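Serine protease pet (Escherichia coli, PDB 4OM9) is a secreted autotransporter enterotoxin of enteroaggregative strains, a serine protease that probably cleaves host alpha-fodrin. Local coordinates at residues A[52-56]-A[57-61]. Sequence-based numbering, arbitrary orientation.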
ATOM      1  N   SER A  52       8.813  21.449 -10.782  1.00 32.74           N
ATOM      2  CA  SER A  52       9.058  22.446 -11.850  1.00 31.74           C
ATOM      3  C   SER A  52      10.534  22.878 -11.935  1.00 29.69           C
ATOM      4  O   SER A  52      10.963  23.511 -12.918  1.00 29.74           O
ATOM      5  CB  SER A  52       8.175  23.673 -11.652  1.00 30.70           C
ATOM      6  OG  SER A  52       6.815  23.297 -11.537  1.00 36.18           O
ATOM      7  N   ALA A  53      11.311  22.522 -10.916  1.00 25.72           N
ATOM      8  CA  ALA A  53      12.746  22.800 -10.902  1.00 26.20           C
ATOM      9  C   ALA A  53      13.488  21.954 -11.941  1.00 24.86           C
ATOM     10  O   ALA A  53      13.167  20.782 -12.139  1.00 24.77           O
ATOM     11  CB  ALA A  53      13.337  22.549  -9.489  1.00 25.67           C
ATOM     12  N   THR A  54      14.467  22.562 -12.612  1.00 25.79           N
ATOM     13  CA  THR A  54      15.410  21.808 -13.423  1.00 25.09           C
ATOM     14  C   THR A  54      16.176  20.815 -12.554  1.00 24.31           C
ATOM     15  O   THR A  54      16.415  21.075 -11.381  1.00 24.58           O
ATOM     16  CB  THR A  54      16.429  22.731 -14.112  1.00 25.26           C
ATOM     17  OG1 THR A  54      17.138  23.479 -13.110  1.00 26.64           O
ATOM     18  CG2 THR A  54      15.735  23.723 -15.093  1.00 25.62           C
ATOM     19  N   ALA A  55      16.582  19.697 -13.147  1.00 30.89           N
ATOM     20  CA  ALA A  55      17.418  18.699 -12.487  1.00 29.68           C
ATOM     21  C   ALA A  55      18.577  19.332 -11.735  1.00 31.25           C
ATOM     22  O   ALA A  55      18.889  18.932 -10.613  1.00 31.90           O
ATOM     23  CB  ALA A  55      17.944  17.717 -13.495  1.00 28.64           C
ATOM     24  N   ASN A  56      19.212  20.332 -12.335  1.00 25.12           N
ATOM     25  CA  ASN A  56      20.368  20.937 -11.699  1.00 28.52           C
ATOM     26  C   ASN A  56      19.977  22.117 -10.795  1.00 29.27           C
ATOM     27  O   ASN A  56      20.829  22.750 -10.182  1.00 26.15           O
ATOM     28  CB  ASN A  56      21.395  21.365 -12.751  1.00 26.33           C
ATOM     29  CG  ASN A  56      21.024  22.646 -13.442  1.00 26.69           C
ATOM     30  OD1 ASN A  56      19.903  23.164 -13.292  1.00 26.63           O
ATOM     31  ND2 ASN A  56      21.966  23.174 -14.239  1.00 28.24           N
ATOM     32  N   GLY A  57      18.685  22.429 -10.760  1.00 28.95           N
ATOM     33  CA  GLY A  57      18.176  23.467  -9.889  1.00 26.00           C
ATOM     34  C   GLY A  57      18.304  24.911 -10.359  1.00 28.29           C
ATOM     35  O   GLY A  57      17.679  25.791  -9.767  1.00 30.51           O
ATOM     36  N   ALA A  58      19.057  25.172 -11.429  1.00 31.39           N
ATOM     37  CA  ALA A  58      19.371  26.553 -11.744  1.00 34.97           C
ATOM     38  C   ALA A  58      18.234  27.283 -12.472  1.00 34.14           C
ATOM     39  O   ALA A  58      18.286  28.502 -12.646  1.00 31.69           O
ATOM     40  CB  ALA A  58      20.651  26.628 -12.548  1.00 35.71           C
ATOM     41  N   ALA A  59      17.193  26.564 -12.868  1.00 27.66           N
ATOM     42  CA  ALA A  59      16.050  27.236 -13.472  1.00 27.42           C
ATOM     43  C   ALA A  59      14.769  26.546 -13.062  1.00 27.52           C
ATOM     44  O   ALA A  59      14.807  25.460 -12.521  1.00 27.79           O
ATOM     45  CB  ALA A  59      16.176  27.281 -15.038  1.00 26.48           C
ATOM     46  N   THR A  60      13.642  27.185 -13.354  1.00 30.69           N
ATOM     47  CA  THR A  60      12.324  26.690 -13.005  1.00 31.52           C
ATOM     48  C   THR A  60      11.341  26.758 -14.179  1.00 32.18           C
ATOM     49  O   THR A  60      11.109  27.843 -14.724  1.00 29.94           O
ATOM     50  CB  THR A  60      11.728  27.498 -11.852  1.00 31.08           C
ATOM     51  OG1 THR A  60      12.614  27.440 -10.737  1.00 31.40           O
ATOM     52  CG2 THR A  60      10.372  26.942 -11.458  1.00 31.33           C
ATOM     53  N   SER A  61      10.724  25.626 -14.511  1.00 29.27           N
ATOM     54  CA  SER A  61       9.730  25.589 -15.571  1.00 29.41           C
ATOM     55  C   SER A  61       8.500  26.394 -15.198  1.00 29.41           C
ATOM     56  O   SER A  61       8.051  26.371 -14.058  1.00 29.22           O
ATOM     57  CB  SER A  61       9.303  24.150 -15.906  1.00 29.43           C
ATOM     58  OG  SER A  61       8.096  24.163 -16.653  1.00 29.66           O
TER
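T54 and A59 face each other across a tight hairpin-like loop that leads into strand 60-63, an edge strand of a five-stranded antiparallel sheet in the protease domain, whose family belongs to the PA peptidase clan. Two backbone bonds define the bridge. T54 N donates to A59 O at 2.9 Å and 177°, nearly straight, and S61 N donates to S52 O at 2.7 Å; these two bonds flank A53 and T60, a non-hydrogen-bonded antiparallel pair and a single bridge. At the closed end, T54 to G57 is a type I turn, its G57 N meeting T54 O at 2.7 Å with the donor well above the carbonyl plane. G57 has positive phi, which carries the chain out of the turn.

Side-chain hydrogen bonds fasten the loop from within. A59 N donates to T54 OG1 at 3.1 Å (164°). The T54 hydroxyl reaches inward because chi1 of 58° sets OG1 between its own backbone N and carbonyl carbon. N56 OD1 accepts from A58 N at 2.9 Å, again from above the amide plane, while N56 ND2 bonds to S79 O, so both ends of the carboxamide are held. The loop joins both edges of the sheet: A55 bonds by backbone to T84 in strand 82-85, and T60, in strand 60-63, to V68 in strand 66-70.

Nonpolar packing is modest. On the mouth side, T60 CG2 lies 3.9 Å from S52 CB, whose OG bonds instead to T114 OG1. Deeper in, the T54 methyl meets the A59 methyl, CG2 to CB 3.6 Å.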